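Local coordinates for protein endoglucanase (PDB 3X17) that hydrolyses internal beta-1,4-glucosidic bonds of cellulose, as a family 9 endoglucanase with an Ig-like domain at its N-terminal end, at residues P330-D335 with V374-P379; T271-A276 with L318-E323. All blocks are in the same frame, centred on the assembly; numbering follows the deposited sequence.

In the fold
Contact 2 (271-276 with 318-323) closes before contact 1 (330-335 with 374-379) opens, so the two follow one another in series along the catalytic (alpha/alpha)6 barrel. Segments 318-323 and 330-335 belong to the same long loop, between helix 294-312 and helix 337-351. Contact 2 ties that loop to the start of helix 272-288; contact 1 ties it to the loop between helix 354-366 and helix 381-390. Their centres are about 10 Å apart and they touch directly, the phenol OH of Tyr320 lying 2.8 Å from Asp333 O, a probable hydrogen bond. One loop thus joins the first turn of helix 272-288 to a calcium site.

Contact 1 (P330-D335 with V374-P379); sequences PYDDRD and VSWVNP. With CA (calcium ion), chain E.
Two loops without regular secondary structure come closest at Asp333 and Val377, whose CA atoms lie 5.3 Å apart. What links their backbones here is a calcium ion, bound by Asp335 O at 2.2 Å and by Val377 O at 2.4 Å. Within 330-335 the chain makes an inverse gamma turn centred on Asp332; within 374-379, Ser375 OG accepts a nearly straight bond from Asn378 N, an ST motif that ties the loop together next to the metal ligand.

Asp333 adds the side-chain part of the site. With CG anti to the backbone N (chi1 169°), its carboxylate is directed at the calcium and chelates it through both oxygens, OD1 at 2.6 Å and OD2 at 2.5 Å. A water completes the local set, and Asp338 and Asp339, at the start of helix 337-351, supply the remaining ligands.

Beside the metal, Tyr331 and Trp376 form a T-shaped pair. The tyrosine turns its edge to the indole, with CD1 3.5 Å from Trp376 CE2 and the ring planes at 78°. Tyr331 CA also sits over the six-membered ring in an off-centre CH-pi contact. The indole's opposite face carries CG2 of its own neighbour Val377, near the rim, while Asp333 N meets the indole at its edge, in plane. Beyond the pair, Tyr331 OH is hydrogen-bonded to Asp176.

Asp333 OD2 and Val377 O stand 3.2 Å apart as two ligands of the one calcium. The ion probably balances the negative charge of the carboxylate and draws in the carbonyl dipoles, while the Tyr331-Trp376 pair gives the loops a second, apolar contact beside it.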
ATOM      1  N   PRO A 330     -11.218 -13.143   6.162  1.00 36.67           N
ATOM      2  CA  PRO A 330     -11.207 -13.138   7.636  1.00 36.06           C
ATOM      3  C   PRO A 330     -10.515 -11.935   8.306  1.00 34.37           C
ATOM      4  O   PRO A 330     -10.941 -11.490   9.379  1.00 34.29           O
ATOM      5  CB  PRO A 330     -10.462 -14.442   7.985  1.00 37.01           C
ATOM      6  CG  PRO A 330      -9.625 -14.730   6.778  1.00 40.76           C
ATOM      7  CD  PRO A 330     -10.419 -14.241   5.593  1.00 35.46           C
ATOM      8  N   TYR A 331      -9.415 -11.460   7.724  1.00 34.42           N
ATOM      9  CA  TYR A 331      -8.488 -10.555   8.430  1.00 33.06           C
ATOM     10  C   TYR A 331      -8.391 -10.945   9.894  1.00 32.87           C
ATOM     11  O   TYR A 331      -8.623 -10.125  10.793  1.00 33.23           O
ATOM     12  CB  TYR A 331      -8.887  -9.067   8.275  1.00 32.52           C
ATOM     13  CG  TYR A 331      -8.679  -8.553   6.864  1.00 33.92           C
ATOM     14  CD1 TYR A 331      -7.428  -8.635   6.254  1.00 36.47           C
ATOM     15  CD2 TYR A 331      -9.752  -8.110   6.089  1.00 37.03           C
ATOM     16  CE1 TYR A 331      -7.240  -8.248   4.922  1.00 36.65           C
ATOM     17  CE2 TYR A 331      -9.571  -7.691   4.745  1.00 32.90           C
ATOM     18  CZ  TYR A 331      -8.315  -7.770   4.172  1.00 37.81           C
ATOM     19  OH  TYR A 331      -8.101  -7.368   2.856  1.00 33.02           O
ATOM     20  N   ASP A 332      -8.012 -12.193  10.132  1.00 32.10           N
ATOM     21  CA  ASP A 332      -8.052 -12.738  11.472  1.00 33.87           C
ATOM     22  C   ASP A 332      -6.731 -12.428  12.197  1.00 34.61           C
ATOM     23  O   ASP A 332      -5.829 -13.295  12.315  1.00 36.41           O
ATOM     24  CB  ASP A 332      -8.343 -14.248  11.422  1.00 33.34           C
ATOM     25  CG  ASP A 332      -7.431 -14.988  10.472  1.00 37.01           C
ATOM     26  OD1 ASP A 332      -6.940 -14.382   9.484  1.00 38.63           O
ATOM     27  OD2 ASP A 332      -7.159 -16.170  10.742  1.00 47.81           O
ATOM     28  N   ASP A 333      -6.570 -11.160  12.568  1.00 32.53           N
ATOM     29  CA  ASP A 333      -5.369 -10.686  13.259  1.00 33.82           C
ATOM     30  C   ASP A 333      -5.445 -11.180  14.709  1.00 33.57           C
ATOM     31  O   ASP A 333      -6.345 -10.801  15.450  1.00 33.15           O
ATOM     32  CB  ASP A 333      -5.313  -9.159  13.213  1.00 34.04           C
ATOM     33  CG  ASP A 333      -4.245  -8.564  14.136  1.00 35.62           C
ATOM     34  OD1 ASP A 333      -3.411  -9.297  14.715  1.00 40.12           O
ATOM     35  OD2 ASP A 333      -4.276  -7.330  14.316  1.00 38.89           O
ATOM     36  N   ARG A 334      -4.609 -12.146  15.046  1.00 34.45           N
ATOM     37  CA  ARG A 334      -4.812 -12.924  16.280  1.00 38.49           C
ATOM     38  C   ARG A 334      -4.005 -12.431  17.497  1.00 37.88           C
ATOM     39  O   ARG A 334      -3.933 -13.116  18.521  1.00 39.09           O
ATOM     40  CB  ARG A 334      -4.651 -14.437  16.002  1.00 38.56           C
ATOM     41  CG  ARG A 334      -5.572 -14.856  14.837  1.00 47.56           C
ATOM     42  CD  ARG A 334      -5.844 -16.340  14.681  1.00 53.20           C
ATOM     43  NE  ARG A 334      -7.157 -16.680  15.230  1.00 56.73           N
ATOM     44  CZ  ARG A 334      -8.196 -17.118  14.532  1.00 50.90           C
ATOM     45  NH1 ARG A 334      -8.120 -17.294  13.222  1.00 52.94           N
ATOM     46  NH2 ARG A 334      -9.333 -17.363  15.162  1.00 58.61           N
ATOM     47  N   ASP A 335      -3.545 -11.179  17.433  1.00 36.81           N
ATOM     48  CA  ASP A 335      -2.873 -10.539  18.576  1.00 37.95           C
ATOM     49  C   ASP A 335      -3.083  -9.027  18.554  1.00 36.06           C
ATOM     50  O   ASP A 335      -2.760  -8.366  17.558  1.00 39.06           O
ATOM     51  CB  ASP A 335      -1.374 -10.892  18.545  1.00 39.19           C
ATOM     52  CG  ASP A 335      -0.590 -10.321  19.731  1.00 44.48           C
ATOM     53  OD1 ASP A 335      -1.172  -9.650  20.599  1.00 52.17           O
ATOM     54  OD2 ASP A 335       0.646 -10.514  19.767  1.00 54.21           O
ATOM     55  N   VAL A 374       4.807  -2.127   8.017  1.00 31.75           N
ATOM     56  CA  VAL A 374       3.414  -1.876   8.402  1.00 31.05           C
ATOM     57  C   VAL A 374       2.480  -2.796   7.640  1.00 32.22           C
ATOM     58  O   VAL A 374       2.606  -2.947   6.405  1.00 29.55           O
ATOM     59  CB  VAL A 374       3.049  -0.410   8.113  1.00 32.05           C
ATOM     60  CG1 VAL A 374       1.532  -0.205   8.172  1.00 29.53           C
ATOM     61  CG2 VAL A 374       3.810   0.498   9.093  1.00 28.22           C
ATOM     62  N   SER A 375       1.642  -3.515   8.391  1.00 32.00           N
ATOM     63  CA  SER A 375       0.639  -4.420   7.802  1.00 31.75           C
ATOM     64  C   SER A 375      -0.632  -4.420   8.674  1.00 31.43           C
ATOM     65  O   SER A 375      -0.604  -3.920   9.784  1.00 31.10           O
ATOM     66  CB  SER A 375       1.212  -5.856   7.732  1.00 32.70           C
ATOM     67  OG  SER A 375       1.187  -6.447   9.022  1.00 34.61           O
ATOM     68  N   TRP A 376      -1.736  -4.964   8.157  1.00 31.96           N
ATOM     69  CA  TRP A 376      -2.971  -5.123   8.941  1.00 31.44           C
ATOM     70  C   TRP A 376      -2.845  -6.087  10.122  1.00 32.20           C
ATOM     71  O   TRP A 376      -3.653  -6.039  11.057  1.00 34.10           O
ATOM     72  CB  TRP A 376      -4.153  -5.521   8.045  1.00 31.15           C
ATOM     73  CG  TRP A 376      -4.015  -6.862   7.353  1.00 29.41           C
ATOM     74  CD1 TRP A 376      -3.656  -7.076   6.043  1.00 34.08           C
ATOM     75  CD2 TRP A 376      -4.337  -8.155   7.889  1.00 27.64           C
ATOM     76  NE1 TRP A 376      -3.623  -8.427   5.773  1.00 31.42           N
ATOM     77  CE2 TRP A 376      -4.045  -9.112   6.881  1.00 29.93           C
ATOM     78  CE3 TRP A 376      -4.757  -8.605   9.141  1.00 32.09           C
ATOM     79  CZ2 TRP A 376      -4.230 -10.488   7.065  1.00 34.32           C
ATOM     80  CZ3 TRP A 376      -4.943  -9.990   9.334  1.00 32.59           C
ATOM     81  CH2 TRP A 376      -4.683 -10.910   8.292  1.00 37.11           C
ATOM     82  N   VAL A 377      -1.806  -6.911  10.121  1.00 31.41           N
ATOM     83  CA  VAL A 377      -1.488  -7.729  11.302  1.00 31.99           C
ATOM     84  C   VAL A 377      -0.775  -6.891  12.368  1.00 32.15           C
ATOM     85  O   VAL A 377      -1.229  -6.797  13.524  1.00 29.62           O
ATOM     86  CB  VAL A 377      -0.632  -8.944  10.919  1.00 32.52           C
ATOM     87  CG1 VAL A 377      -0.185  -9.706  12.156  1.00 35.39           C
ATOM     88  CG2 VAL A 377      -1.422  -9.886   9.981  1.00 34.61           C
ATOM     89  N   ASN A 378       0.329  -6.260  11.950  1.00 32.46           N
ATOM     90  CA  ASN A 378       1.193  -5.491  12.847  1.00 31.26           C
ATOM     91  C   ASN A 378       1.449  -4.093  12.286  1.00 29.22           C
ATOM     92  O   ASN A 378       2.156  -3.931  11.310  1.00 28.86           O
ATOM     93  CB  ASN A 378       2.523  -6.219  13.033  1.00 34.60           C
ATOM     94  CG  ASN A 378       3.447  -5.507  13.979  1.00 28.41           C
ATOM     95  OD1 ASN A 378       3.208  -4.367  14.368  1.00 30.97           O
ATOM     96  ND2 ASN A 378       4.541  -6.159  14.313  1.00 26.22           N
ATOM     97  N   PRO A 379       0.760  -3.097  12.824  1.00 31.69           N
ATOM     98  CA  PRO A 379       0.912  -1.722  12.358  1.00 30.17           C
ATOM     99  C   PRO A 379       1.903  -0.924  13.239  1.00 31.44           C
ATOM    100  O   PRO A 379       2.017   0.302  13.107  1.00 28.53           O
ATOM    101  CB  PRO A 379      -0.500  -1.166  12.536  1.00 29.63           C
ATOM    102  CG  PRO A 379      -0.973  -1.813  13.746  1.00 32.15           C
ATOM    103  CD  PRO A 379      -0.428  -3.250  13.683  1.00 31.43           C
TER
HETATM  104 CA    CA E 603      -2.202  -7.252  15.683  1.00 33.60          CA
HETATM  105  O   HOH W   1      -0.224  -8.762  15.737  1.00 30.43           O

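Contact 2 (T271-A276 with L318-E323)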
ATOM      1  N   THR A 271     -13.967  -6.590  17.720  1.00 37.04           N
ATOM      2  CA  THR A 271     -12.666  -7.157  17.953  1.00 35.86           C
ATOM      3  C   THR A 271     -11.863  -6.051  18.652  1.00 37.88           C
ATOM      4  O   THR A 271     -12.094  -4.861  18.398  1.00 37.62           O
ATOM      5  CB  THR A 271     -12.070  -7.457  16.585  1.00 37.37           C
ATOM      6  OG1 THR A 271     -12.139  -8.862  16.296  1.00 39.07           O
ATOM      7  CG2 THR A 271     -10.730  -6.902  16.431  1.00 26.71           C
ATOM      8  N   THR A 272     -10.991  -6.429  19.588  1.00 35.61           N
ATOM      9  CA  THR A 272     -10.116  -5.459  20.247  1.00 34.72           C
ATOM     10  C   THR A 272      -9.011  -4.919  19.339  1.00 33.94           C
ATOM     11  O   THR A 272      -8.694  -3.749  19.436  1.00 34.83           O
ATOM     12  CB  THR A 272      -9.497  -6.015  21.550  1.00 32.55           C
ATOM     13  OG1 THR A 272      -8.942  -7.313  21.292  1.00 35.31           O
ATOM     14  CG2 THR A 272     -10.572  -6.142  22.620  1.00 33.59           C
ATOM     15  N   GLN A 273      -8.432  -5.746  18.457  1.00 32.90           N
ATOM     16  CA  GLN A 273      -7.480  -5.210  17.459  1.00 33.78           C
ATOM     17  C   GLN A 273      -8.084  -4.122  16.570  1.00 31.02           C
ATOM     18  O   GLN A 273      -7.443  -3.115  16.291  1.00 30.16           O
ATOM     19  CB  GLN A 273      -6.789  -6.313  16.619  1.00 32.29           C
ATOM     20  CG  GLN A 273      -7.716  -7.190  15.780  1.00 33.14           C
ATOM     21  CD  GLN A 273      -7.817  -6.744  14.324  1.00 37.93           C
ATOM     22  OE1 GLN A 273      -7.300  -5.680  13.942  1.00 35.50           O
ATOM     23  NE2 GLN A 273      -8.526  -7.532  13.508  1.00 30.88           N
ATOM     24  N   ASP A 274      -9.315  -4.334  16.114  1.00 31.13           N
ATOM     25  CA  ASP A 274     -10.000  -3.333  15.321  1.00 30.00           C
ATOM     26  C   ASP A 274     -10.247  -2.092  16.160  1.00 31.17           C
ATOM     27  O   ASP A 274     -10.141  -0.966  15.658  1.00 31.89           O
ATOM     28  CB  ASP A 274     -11.322  -3.862  14.736  1.00 29.77           C
ATOM     29  CG  ASP A 274     -11.108  -4.868  13.604  1.00 33.61           C
ATOM     30  OD1 ASP A 274     -10.388  -4.531  12.637  1.00 32.75           O
ATOM     31  OD2 ASP A 274     -11.704  -5.983  13.661  1.00 33.93           O
ATOM     32  N   THR A 275     -10.643  -2.291  17.416  1.00 30.78           N
ATOM     33  CA  THR A 275     -10.946  -1.172  18.282  1.00 30.90           C
ATOM     34  C   THR A 275      -9.677  -0.292  18.467  1.00 32.30           C
ATOM     35  O   THR A 275      -9.708   0.945  18.327  1.00 30.80           O
ATOM     36  CB  THR A 275     -11.499  -1.692  19.638  1.00 32.09           C
ATOM     37  OG1 THR A 275     -12.708  -2.442  19.414  1.00 31.85           O
ATOM     38  CG2 THR A 275     -11.786  -0.556  20.581  1.00 30.09           C
ATOM     39  N   ALA A 276      -8.540  -0.956  18.652  1.00 30.72           N
ATOM     40  CA  ALA A 276      -7.256  -0.264  18.873  1.00 31.67           C
ATOM     41  C   ALA A 276      -6.723   0.371  17.564  1.00 30.23           C
ATOM     42  O   ALA A 276      -6.307   1.528  17.560  1.00 32.82           O
ATOM     43  CB  ALA A 276      -6.222  -1.265  19.448  1.00 29.78           C
ATOM     44  N   LEU A 318     -10.688 -11.619  20.152  1.00 34.51           N
ATOM     45  CA  LEU A 318     -10.167 -11.862  18.847  1.00 34.16           C
ATOM     46  C   LEU A 318     -10.792 -13.124  18.277  1.00 35.52           C
ATOM     47  O   LEU A 318     -10.092 -14.061  17.903  1.00 34.87           O
ATOM     48  CB  LEU A 318      -8.637 -11.972  18.917  1.00 34.58           C
ATOM     49  CG  LEU A 318      -7.969 -10.667  19.423  1.00 35.32           C
ATOM     50  CD1 LEU A 318      -6.511 -10.844  19.795  1.00 35.98           C
ATOM     51  CD2 LEU A 318      -8.097  -9.558  18.399  1.00 30.72           C
ATOM     52  N   ASP A 319     -12.117 -13.144  18.200  1.00 36.06           N
ATOM     53  CA  ASP A 319     -12.830 -14.320  17.686  1.00 38.49           C
ATOM     54  C   ASP A 319     -13.206 -14.148  16.235  1.00 37.76           C
ATOM     55  O   ASP A 319     -13.905 -13.186  15.872  1.00 39.78           O
ATOM     56  CB  ASP A 319     -14.108 -14.554  18.495  1.00 38.04           C
ATOM     57  CG  ASP A 319     -13.828 -14.776  19.954  1.00 41.98           C
ATOM     58  OD1 ASP A 319     -12.881 -15.537  20.270  1.00 44.42           O
ATOM     59  OD2 ASP A 319     -14.576 -14.219  20.780  1.00 45.02           O
ATOM     60  N   TYR A 320     -12.845 -15.131  15.434  1.00 38.22           N
ATOM     61  CA  TYR A 320     -13.084 -15.093  14.004  1.00 38.40           C
ATOM     62  C   TYR A 320     -13.765 -16.390  13.548  1.00 40.39           C
ATOM     63  O   TYR A 320     -13.153 -17.216  12.878  1.00 39.57           O
ATOM     64  CB  TYR A 320     -11.771 -14.860  13.233  1.00 39.07           C
ATOM     65  CG  TYR A 320     -11.019 -13.590  13.646  1.00 39.79           C
ATOM     66  CD1 TYR A 320     -11.412 -12.341  13.188  1.00 37.85           C
ATOM     67  CD2 TYR A 320      -9.930 -13.655  14.507  1.00 38.51           C
ATOM     68  CE1 TYR A 320     -10.727 -11.185  13.569  1.00 44.05           C
ATOM     69  CE2 TYR A 320      -9.266 -12.511  14.928  1.00 41.32           C
ATOM     70  CZ  TYR A 320      -9.630 -11.287  14.413  1.00 44.89           C
ATOM     71  OH  TYR A 320      -8.951 -10.157  14.818  1.00 42.23           O
ATOM     72  N   PRO A 321     -15.057 -16.551  13.878  1.00 40.96           N
ATOM     73  CA  PRO A 321     -15.696 -17.829  13.561  1.00 42.39           C
ATOM     74  C   PRO A 321     -15.585 -18.113  12.066  1.00 44.04           C
ATOM     75  O   PRO A 321     -15.809 -17.222  11.241  1.00 44.60           O
ATOM     76  CB  PRO A 321     -17.168 -17.608  13.936  1.00 41.11           C
ATOM     77  CG  PRO A 321     -17.233 -16.320  14.668  1.00 42.95           C
ATOM     78  CD  PRO A 321     -16.014 -15.523  14.317  1.00 40.47           C
ATOM     79  N   ALA A 322     -15.242 -19.344  11.722  1.00 43.31           N
ATOM     80  CA  ALA A 322     -15.038 -19.711  10.327  1.00 45.02           C
ATOM     81  C   ALA A 322     -16.255 -19.385   9.461  1.00 43.19           C
ATOM     82  O   ALA A 322     -16.127 -19.096   8.265  1.00 43.42           O
ATOM     83  CB  ALA A 322     -14.660 -21.232  10.212  1.00 45.19           C
ATOM     84  N   GLU A 323     -17.434 -19.412  10.058  1.00 43.89           N
ATOM     85  CA  GLU A 323     -18.647 -19.126   9.292  1.00 46.63           C
ATOM     86  C   GLU A 323     -18.851 -17.644   8.943  1.00 45.18           C
ATOM     87  O   GLU A 323     -19.605 -17.317   8.035  1.00 45.73           O
ATOM     88  CB  GLU A 323     -19.894 -19.711   9.963  1.00 46.51           C
ATOM     89  CG  GLU A 323     -20.283 -19.037  11.264  1.00 56.00           C
ATOM     90  CD  GLU A 323     -19.646 -19.696  12.490  1.00 59.83           C
ATOM     91  OE1 GLU A 323     -18.810 -20.616  12.322  1.00 61.44           O
ATOM     92  OE2 GLU A 323     -19.962 -19.263  13.623  1.00 60.18           O
TER
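Gln273 and Tyr320 make the polar link between these segments. Gln273 NE2 donates to Tyr320 OH at 3.0 Å with an N-H...O angle of 156°, and the phenol oxygen lies close to the amide plane. The nitrogen reaches the ring at its edge, the amide and ring planes standing 42° apart. A bend in the glutamine chain at chi2 (97°) carries the amide over to the tyrosine. Both ends have further partners: Tyr320 OH also bonds to Asp333 O, Gln273 NE2 to Thr185, and Gln273 OE1 to Lys277, so the amide is held through both its nitrogen and its oxygen.

All this happens in the first turn of helix 272-288, probably one of the helices of the (alpha/alpha)6 barrel, with Thr271 at the N-cap position. The threonine side chain makes no capping bond. Thr271 O accepts the first bond of the helix, from Thr275 N, and a second from Thr275 OG1, the two coming from opposite faces of its plane, the hydroxyl at 2.7 Å.

Apolar packing falls mainly to Leu318. Its CD2 methyl lies against the aliphatic part of Gln273, 3.6 Å from CG, and reaches Thr272 OG1 at 3.8 Å, the leucine and threonine side chains crossing at about a right angle. That hydroxyl bonds to Asp336, and the backbones of Thr272 and Ile317 are hydrogen-bonded just ahead of the leucine.

Van der Waals contact alone brings Thr271 and Tyr320 together. Thr271 OG1 stands 3.7 Å from Tyr320 OH, buried and with no hydrogen-bonding partner in the model, while the phenol ring is met elsewhere by His245, edge to face.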